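Local atomic coordinates of apical membrane antigen 1 (Babesia divergens, PDB entry 4APM), a protein that probably serves in host-cell invasion by the parasite as a surface antigen of the moving junction, and binds a calcium ion. Residues G13-M16 against A17-L21; N62-D65 against F66-I70; T387-S391 against R392-K396. All blocks are in the same frame, centred on the assembly; numbering follows the deposited sequence.

Contact 1 (G13-M16 against A17-L21); sequences GRYM and AKFDL
The ammonium of K18 is held three ways where helix 8-16 runs out, in the N-terminal part of this PAN-clan protein. Its shortest bond runs from K18 NZ to Y15 O, at 2.6 Å, with NZ lying in the carbonyl plane on a lone pair of the oxygen (C=O...N 142°). The same nitrogen stands over the middle of one face of the Y15 ring, a cation-pi contact of 3.9 Å from NZ to the ring centroid. The third hold is a water that bridges K18 NZ and Y15 OH, 2.8 Å from the latter, with both links weak. What brings NZ back over the last turn is the curl of the lysine chain, extended at first and then folded at its end (chi3 84°, chi4 67°). The ammonium charge would be expected to polarise both the Y15 carbonyl and the ring beneath it.

The helix ends in a tighter turn, in which F19 N donates to M16 O at 3.0 Å. Beside it M16 and F19 form a Met-aromatic contact. The methionine chain bends twice, so that SD comes within 3.6 Å of F19 CD2, obliquely to the ring, and CE is laid beside the same carbon. M16 also packs on L336 of strand 335-339 and on P333, and F19 on P218, which buries this side of the turn. F19 O accepts from W316 NE1. D20 follows at the N-cap position of helix 21-24 and centres an inverse gamma turn. Between the two rings, Y15 CE2 and F19 CE2 approach to 4.1 Å, while F19 CE2 offers the ring edge to Y15 O at 3.9 Å.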
loop_
_atom_site.group_PDB
_atom_site.type_symbol
_atom_site.label_atom_id
_atom_site.label_comp_id
_atom_site.label_asym_id
_atom_site.label_seq_id
_atom_site.Cartn_x
_atom_site.Cartn_y
_atom_site.Cartn_z
ATOM N N GLY A 13 17.643 -6.949 4.249
ATOM C CA GLY A 13 16.832 -6.908 5.464
ATOM C C GLY A 13 16.429 -5.516 5.914
ATOM O O GLY A 13 15.314 -5.302 6.362
ATOM N N ARG A 14 17.328 -4.554 5.788
ATOM C CA ARG A 14 17.017 -3.205 6.229
ATOM C C ARG A 14 15.990 -2.554 5.308
ATOM O O ARG A 14 14.990 -2.000 5.782
ATOM C CB ARG A 14 18.267 -2.341 6.340
ATOM C CG ARG A 14 18.065 -1.156 7.269
ATOM C CD ARG A 14 19.372 -0.436 7.585
ATOM N NE ARG A 14 19.411 0.886 6.962
ATOM C CZ ARG A 14 20.101 1.178 5.864
ATOM N NH1 ARG A 14 20.851 0.250 5.274
ATOM N NH2 ARG A 14 20.061 2.406 5.366
ATOM N N TYR A 15 16.217 -2.672 3.997
ATOM C CA TYR A 15 15.361 -2.044 3.004
ATOM C C TYR A 15 13.957 -2.670 2.990
ATOM O O TYR A 15 12.971 -2.003 2.677
ATOM C CB TYR A 15 15.994 -2.149 1.607
ATOM C CG TYR A 15 15.253 -1.352 0.534
ATOM C CD1 TYR A 15 15.445 0.035 0.394
ATOM C CD2 TYR A 15 14.374 -1.984 -0.345
ATOM C CE1 TYR A 15 14.759 0.764 -0.584
ATOM C CE2 TYR A 15 13.715 -1.280 -1.342
ATOM C CZ TYR A 15 13.882 0.090 -1.449
ATOM O OH TYR A 15 13.164 0.781 -2.418
ATOM N N MET A 16 13.901 -3.976 3.223
ATOM C CA MET A 16 12.701 -4.761 2.946
ATOM C C MET A 16 11.787 -4.873 4.164
ATOM O O MET A 16 10.689 -5.408 4.063
ATOM C CB MET A 16 13.064 -6.167 2.451
ATOM C CG MET A 16 13.558 -6.227 1.014
ATOM S SD MET A 16 12.493 -5.361 -0.161
ATOM C CE MET A 16 11.131 -6.518 -0.307
ATOM N N ALA A 17 12.243 -4.377 5.312
ATOM C CA ALA A 17 11.449 -4.466 6.542
ATOM C C ALA A 17 10.073 -3.819 6.361
ATOM O O ALA A 17 9.058 -4.387 6.757
ATOM C CB ALA A 17 12.194 -3.862 7.729
ATOM N N LYS A 18 10.023 -2.682 5.683
ATOM C CA LYS A 18 8.745 -1.990 5.484
ATOM C C LYS A 18 7.693 -2.871 4.757
ATOM O O LYS A 18 6.484 -2.713 4.964
ATOM C CB LYS A 18 8.972 -0.657 4.755
ATOM C CG LYS A 18 9.473 -0.767 3.318
ATOM C CD LYS A 18 9.688 0.621 2.695
ATOM C CE LYS A 18 11.060 1.210 3.052
ATOM N NZ LYS A 18 12.168 0.404 2.416
ATOM N N PHE A 19 8.149 -3.833 3.950
ATOM C CA PHE A 19 7.243 -4.546 3.061
ATOM C C PHE A 19 6.526 -5.655 3.831
ATOM O O PHE A 19 5.535 -6.232 3.372
ATOM C CB PHE A 19 8.008 -5.066 1.836
ATOM C CG PHE A 19 8.427 -3.969 0.889
ATOM C CD1 PHE A 19 7.517 -3.442 -0.031
ATOM C CD2 PHE A 19 9.678 -3.360 1.011
ATOM C CE1 PHE A 19 7.845 -2.333 -0.816
ATOM C CE2 PHE A 19 10.038 -2.280 0.181
ATOM C CZ PHE A 19 9.117 -1.763 -0.731
ATOM N N ASP A 20 7.008 -5.920 5.033
ATOM C CA ASP A 20 6.343 -6.838 5.923
ATOM C C ASP A 20 5.214 -6.082 6.622
ATOM O O ASP A 20 5.363 -5.582 7.758
ATOM C CB ASP A 20 7.343 -7.418 6.922
ATOM C CG ASP A 20 6.762 -8.562 7.744
ATOM O OD1 ASP A 20 5.521 -8.768 7.744
ATOM O OD2 ASP A 20 7.567 -9.241 8.408
ATOM N N LEU A 21 4.091 -5.976 5.904
ATOM C CA LEU A 21 2.944 -5.186 6.335
ATOM C C LEU A 21 2.260 -5.676 7.637
ATOM O O LEU A 21 1.653 -4.863 8.356
ATOM C CB LEU A 21 1.942 -5.039 5.166
ATOM C CG LEU A 21 2.427 -3.998 4.122
ATOM C CD1 LEU A 21 1.662 -4.135 2.820
ATOM C CD2 LEU A 21 2.252 -2.581 4.661
HETATM O O HOH W 1 11.002 1.052 -0.630
#

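Contact 2 (N62-D65 against F66-I70); sequences NNAD and FLNRI. With GOL (glycerol), chain K.
D65 and L67 lean across each other on one side of a type I beta turn that runs from D65 to N68, while N68 points back from the far end of the turn toward D65. The turn is closed by N68 N donating to D65 O at 3.0 Å. With CG swung anti to its own nitrogen (chi1 -177°), the D65 carboxylate folds over the following peptides. OD2 there meets L67 CB at 3.3 Å and takes a weak bond from L67 N, whereas OD1 lies at the edge of the F66 ring, near its plane. L67 CD2 stands over the centre of one face of that ring, methyl against ring.

The N68 amide faces D65 through water. One water donates to both D65 OD2 and N68 OD1, each at 2.7 Å, and ties the two side chains together. A second accepts from D65 N at 2.8 Å and, weakly, from N68 ND2, whose protein partner is D77 O. Upstream, A64 N donates to N62 OD1 at 2.8 Å, making an Asx turn. Glycerol, probably from the crystallisation liquor, weakly bonds A64 O through O1 and F66 N through O3.

The turn lies in the long connection between strands 56-60 and 111-112. F66 goes inward onto V57, I58 and L60 of strand 56-60, and both F66 and L67 touch V151 of strand 150-153.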
loop_
_atom_site.group_PDB
_atom_site.type_symbol
_atom_site.label_atom_id
_atom_site.label_comp_id
_atom_site.label_asym_id
_atom_site.label_seq_id
_atom_site.Cartn_x
_atom_site.Cartn_y
_atom_site.Cartn_z
ATOM N N ASN A 62 -25.312 6.407 -2.118
ATOM C CA ASN A 62 -25.931 7.625 -2.627
ATOM C C ASN A 62 -25.050 8.381 -3.614
ATOM O O ASN A 62 -25.397 9.476 -4.038
ATOM C CB ASN A 62 -26.384 8.545 -1.473
ATOM C CG ASN A 62 -25.210 9.149 -0.700
ATOM O OD1 ASN A 62 -24.048 8.954 -1.059
ATOM N ND2 ASN A 62 -25.518 9.931 0.335
ATOM N N ASN A 63 -23.909 7.799 -3.976
ATOM C CA ASN A 63 -22.945 8.444 -4.882
ATOM C C ASN A 63 -22.346 9.778 -4.413
ATOM O O ASN A 63 -21.700 10.480 -5.185
ATOM C CB ASN A 63 -23.513 8.578 -6.295
ATOM C CG ASN A 63 -23.340 7.304 -7.109
ATOM O OD1 ASN A 63 -24.100 6.342 -6.946
ATOM N ND2 ASN A 63 -22.293 7.266 -7.944
ATOM N N ALA A 64 -22.505 10.103 -3.141
ATOM C CA ALA A 64 -21.899 11.326 -2.619
ATOM C C ALA A 64 -20.423 11.078 -2.293
ATOM O O ALA A 64 -20.087 10.023 -1.766
ATOM C CB ALA A 64 -22.651 11.800 -1.379
ATOM N N ASP A 65 -19.552 12.044 -2.598
ATOM C CA ASP A 65 -18.156 11.969 -2.153
ATOM C C ASP A 65 -18.075 11.719 -0.641
ATOM O O ASP A 65 -18.790 12.370 0.140
ATOM C CB ASP A 65 -17.376 13.228 -2.510
ATOM C CG ASP A 65 -15.906 13.132 -2.108
ATOM O OD1 ASP A 65 -15.186 12.267 -2.652
ATOM O OD2 ASP A 65 -15.468 13.904 -1.240
ATOM N N PHE A 66 -17.263 10.734 -0.239
ATOM C CA PHE A 66 -17.270 10.290 1.142
ATOM C C PHE A 66 -16.793 11.362 2.111
ATOM O O PHE A 66 -17.087 11.280 3.290
ATOM C CB PHE A 66 -16.553 8.950 1.351
ATOM C CG PHE A 66 -15.035 9.025 1.302
ATOM C CD1 PHE A 66 -14.373 9.630 0.232
ATOM C CD2 PHE A 66 -14.273 8.427 2.307
ATOM C CE1 PHE A 66 -12.987 9.682 0.194
ATOM C CE2 PHE A 66 -12.882 8.444 2.256
ATOM C CZ PHE A 66 -12.240 9.069 1.200
ATOM N N LEU A 67 -16.158 12.410 1.590
ATOM C CA LEU A 67 -15.679 13.505 2.432
ATOM C C LEU A 67 -16.729 14.601 2.680
ATOM O O LEU A 67 -16.465 15.552 3.428
ATOM C CB LEU A 67 -14.368 14.107 1.890
ATOM C CG LEU A 67 -13.127 13.182 1.804
ATOM C CD1 LEU A 67 -11.818 13.927 1.501
ATOM C CD2 LEU A 67 -12.974 12.330 3.056
ATOM N N ASN A 68 -17.920 14.464 2.087
ATOM C CA ASN A 68 -19.072 15.312 2.491
ATOM C C ASN A 68 -19.458 15.012 3.920
ATOM O O ASN A 68 -19.294 13.880 4.368
ATOM C CB ASN A 68 -20.281 15.042 1.593
ATOM C CG ASN A 68 -20.059 15.519 0.197
ATOM O OD1 ASN A 68 -18.977 15.992 -0.121
ATOM N ND2 ASN A 68 -21.050 15.348 -0.667
ATOM N N ARG A 69 -20.023 15.991 4.624
ATOM C CA ARG A 69 -20.491 15.744 5.987
ATOM C C ARG A 69 -21.628 14.733 6.011
ATOM O O ARG A 69 -22.464 14.708 5.118
ATOM C CB ARG A 69 -20.950 17.040 6.648
ATOM C CG ARG A 69 -19.921 18.141 6.614
ATOM C CD ARG A 69 -20.259 19.237 7.602
ATOM N NE ARG A 69 -19.296 20.319 7.479
ATOM C CZ ARG A 69 -18.207 20.446 8.232
ATOM N NH1 ARG A 69 -17.966 19.597 9.235
ATOM N NH2 ARG A 69 -17.378 21.449 8.007
ATOM N N ILE A 70 -21.691 13.943 7.070
ATOM C CA ILE A 70 -22.774 12.987 7.261
ATOM C C ILE A 70 -24.077 13.752 7.533
ATOM O O ILE A 70 -25.169 13.185 7.524
ATOM C CB ILE A 70 -22.438 12.028 8.420
ATOM C CG1 ILE A 70 -23.290 10.770 8.373
ATOM C CG2 ILE A 70 -22.531 12.733 9.765
ATOM C CD1 ILE A 70 -22.825 9.714 9.358
HETATM C C1 GOL K . -17.691 7.611 -4.493
HETATM O O1 GOL K . -18.791 7.838 -3.542
HETATM C C2 GOL K . -16.305 8.302 -4.275
HETATM O O2 GOL K . -16.066 9.331 -5.248
HETATM C C3 GOL K . -15.977 8.950 -2.919
HETATM O O3 GOL K . -16.848 8.533 -1.881
HETATM O O HOH W 2 -20.354 14.460 -3.797
HETATM O O HOH W 3 -16.294 16.294 -0.407
#

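Contact 3 (T387-S391 against R392-K396); sequences TTALS and REALK
The carboxylate of E393 is the flat side-chain group that touches across this turn, bringing OE2 to 3.6 Å from S391 CB; E393 CG lies closer still, 3.4 Å from S391 OG. The flat guanidinium of R392 instead leads away to a salt bridge with E403. S391 forms an ST motif with the residues that follow. S391 OG accepts from A394 N at 2.9 Å, while S391 O accepts from L395 N at 3.1 Å, with the donor tilted 22° from the carbonyl plane. The serine therefore uses both its oxygens on the same helical turn, and OG also lies close to A394 CB, at 3.0 Å.

On the inner side, A389 CB packs on L395 CB at 3.7 Å and touches A394 more loosely. A further polar tie closes the loop: T387 OG1, set between its own nitrogen and carbonyl carbon (chi1 41°), donates to K396 O at 2.7 Å, arriving almost end-on to the carbonyl (176°). L395 CD1 fits beside that hydroxyl, 3.5 Å from OG1.

Strand 387-389 pairs with strand 410-416 on one side and 367-368 on the other. The loop 392-396 folds back beside it, with L395 resting on Y413 of strand 410-416 and on V401 of strand 400-406.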
loop_
_atom_site.group_PDB
_atom_site.type_symbol
_atom_site.label_atom_id
_atom_site.label_comp_id
_atom_site.label_asym_id
_atom_site.label_seq_id
_atom_site.Cartn_x
_atom_site.Cartn_y
_atom_site.Cartn_z
ATOM N N THR A 387 18.280 -14.853 -15.309
ATOM C CA THR A 387 18.703 -14.180 -14.082
ATOM C C THR A 387 19.073 -12.734 -14.396
ATOM O O THR A 387 19.390 -12.413 -15.543
ATOM C CB THR A 387 19.901 -14.880 -13.436
ATOM O OG1 THR A 387 20.828 -15.280 -14.453
ATOM C CG2 THR A 387 19.454 -16.092 -12.653
ATOM N N THR A 388 18.929 -11.841 -13.411
ATOM C CA THR A 388 19.422 -10.461 -13.549
ATOM C C THR A 388 20.272 -10.061 -12.340
ATOM O O THR A 388 20.213 -10.703 -11.283
ATOM C CB THR A 388 18.294 -9.409 -13.711
ATOM O OG1 THR A 388 17.570 -9.275 -12.483
ATOM C CG2 THR A 388 17.335 -9.749 -14.843
ATOM N N ALA A 389 21.035 -8.981 -12.496
ATOM C CA ALA A 389 21.913 -8.475 -11.437
ATOM C C ALA A 389 22.447 -7.095 -11.815
ATOM O O ALA A 389 22.513 -6.758 -12.989
ATOM C CB ALA A 389 23.061 -9.447 -11.181
ATOM N N LEU A 390 22.764 -6.279 -10.813
ATOM C CA LEU A 390 23.286 -4.917 -11.031
ATOM C C LEU A 390 24.786 -4.899 -11.397
ATOM O O LEU A 390 25.317 -3.864 -11.785
ATOM C CB LEU A 390 23.077 -4.091 -9.765
ATOM C CG LEU A 390 22.002 -3.005 -9.694
ATOM C CD1 LEU A 390 21.118 -2.979 -10.920
ATOM C CD2 LEU A 390 21.193 -3.181 -8.422
ATOM N N SER A 391 25.461 -6.034 -11.208
ATOM C CA SER A 391 26.875 -6.189 -11.550
ATOM C C SER A 391 27.127 -7.516 -12.272
ATOM O O SER A 391 26.435 -8.520 -12.014
ATOM C CB SER A 391 27.732 -6.133 -10.289
ATOM O OG SER A 391 27.731 -7.393 -9.648
ATOM N N ARG A 392 28.145 -7.524 -13.142
ATOM C CA ARG A 392 28.537 -8.717 -13.913
ATOM C C ARG A 392 29.073 -9.815 -12.992
ATOM O O ARG A 392 28.832 -11.010 -13.202
ATOM C CB ARG A 392 29.593 -8.334 -14.961
ATOM C CG ARG A 392 29.553 -9.146 -16.255
ATOM C CD ARG A 392 30.155 -8.349 -17.419
ATOM N NE ARG A 392 29.556 -8.687 -18.721
ATOM C CZ ARG A 392 29.240 -7.789 -19.657
ATOM N NH1 ARG A 392 29.445 -6.498 -19.437
ATOM N NH2 ARG A 392 28.693 -8.174 -20.806
ATOM N N GLU A 393 29.780 -9.398 -11.950
ATOM C CA GLU A 393 30.345 -10.326 -10.980
ATOM C C GLU A 393 29.264 -11.030 -10.140
ATOM O O GLU A 393 29.391 -12.224 -9.827
ATOM C CB GLU A 393 31.352 -9.601 -10.072
ATOM C CG GLU A 393 31.008 -8.139 -9.780
ATOM C CD GLU A 393 31.745 -7.136 -10.673
ATOM O OE1 GLU A 393 32.949 -6.887 -10.434
ATOM O OE2 GLU A 393 31.112 -6.547 -11.576
ATOM N N ALA A 394 28.202 -10.295 -9.793
ATOM C CA ALA A 394 27.099 -10.849 -8.990
ATOM C C ALA A 394 26.165 -11.763 -9.799
ATOM O O ALA A 394 25.648 -12.757 -9.280
ATOM C CB ALA A 394 26.307 -9.733 -8.326
ATOM N N LEU A 395 25.965 -11.422 -11.068
ATOM C CA LEU A 395 25.144 -12.231 -11.967
ATOM C C LEU A 395 25.608 -13.687 -12.073
ATOM O O LEU A 395 26.727 -13.957 -12.502
ATOM C CB LEU A 395 25.122 -11.604 -13.359
ATOM C CG LEU A 395 24.339 -12.384 -14.412
ATOM C CD1 LEU A 395 22.846 -12.401 -14.074
ATOM C CD2 LEU A 395 24.581 -11.760 -15.778
ATOM N N LYS A 396 24.735 -14.619 -11.703
ATOM C CA LYS A 396 24.943 -16.025 -12.003
ATOM C C LYS A 396 24.418 -16.321 -13.406
ATOM O O LYS A 396 23.260 -16.040 -13.716
ATOM C CB LYS A 396 24.277 -16.907 -10.940
ATOM C CG LYS A 396 24.702 -16.527 -9.526
ATOM C CD LYS A 396 24.288 -17.531 -8.452
ATOM C CE LYS A 396 24.751 -17.040 -7.079
ATOM N NZ LYS A 396 25.085 -18.127 -6.110
#

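The contacts follow one another along the chain in the order 1, 2, 3, and none touches another. Contacts 1 and 3 share a side of the molecule, with centres 23 Å apart and nearest atoms about 10 Å apart. Strand 335-339 links them: it receives Y15 and M16 of contact 1, and T388 and L390 of contact 3, and it belongs to the same mixed sheet as strand 387-389. Contact 2 lies on the opposite side of the chain's centre, 36 Å from contact 1 and 52 Å from contact 3, centre to centre, against strands 56-60 and 150-153. The N-terminal helix thus packs against a sheet formed by much later sequence.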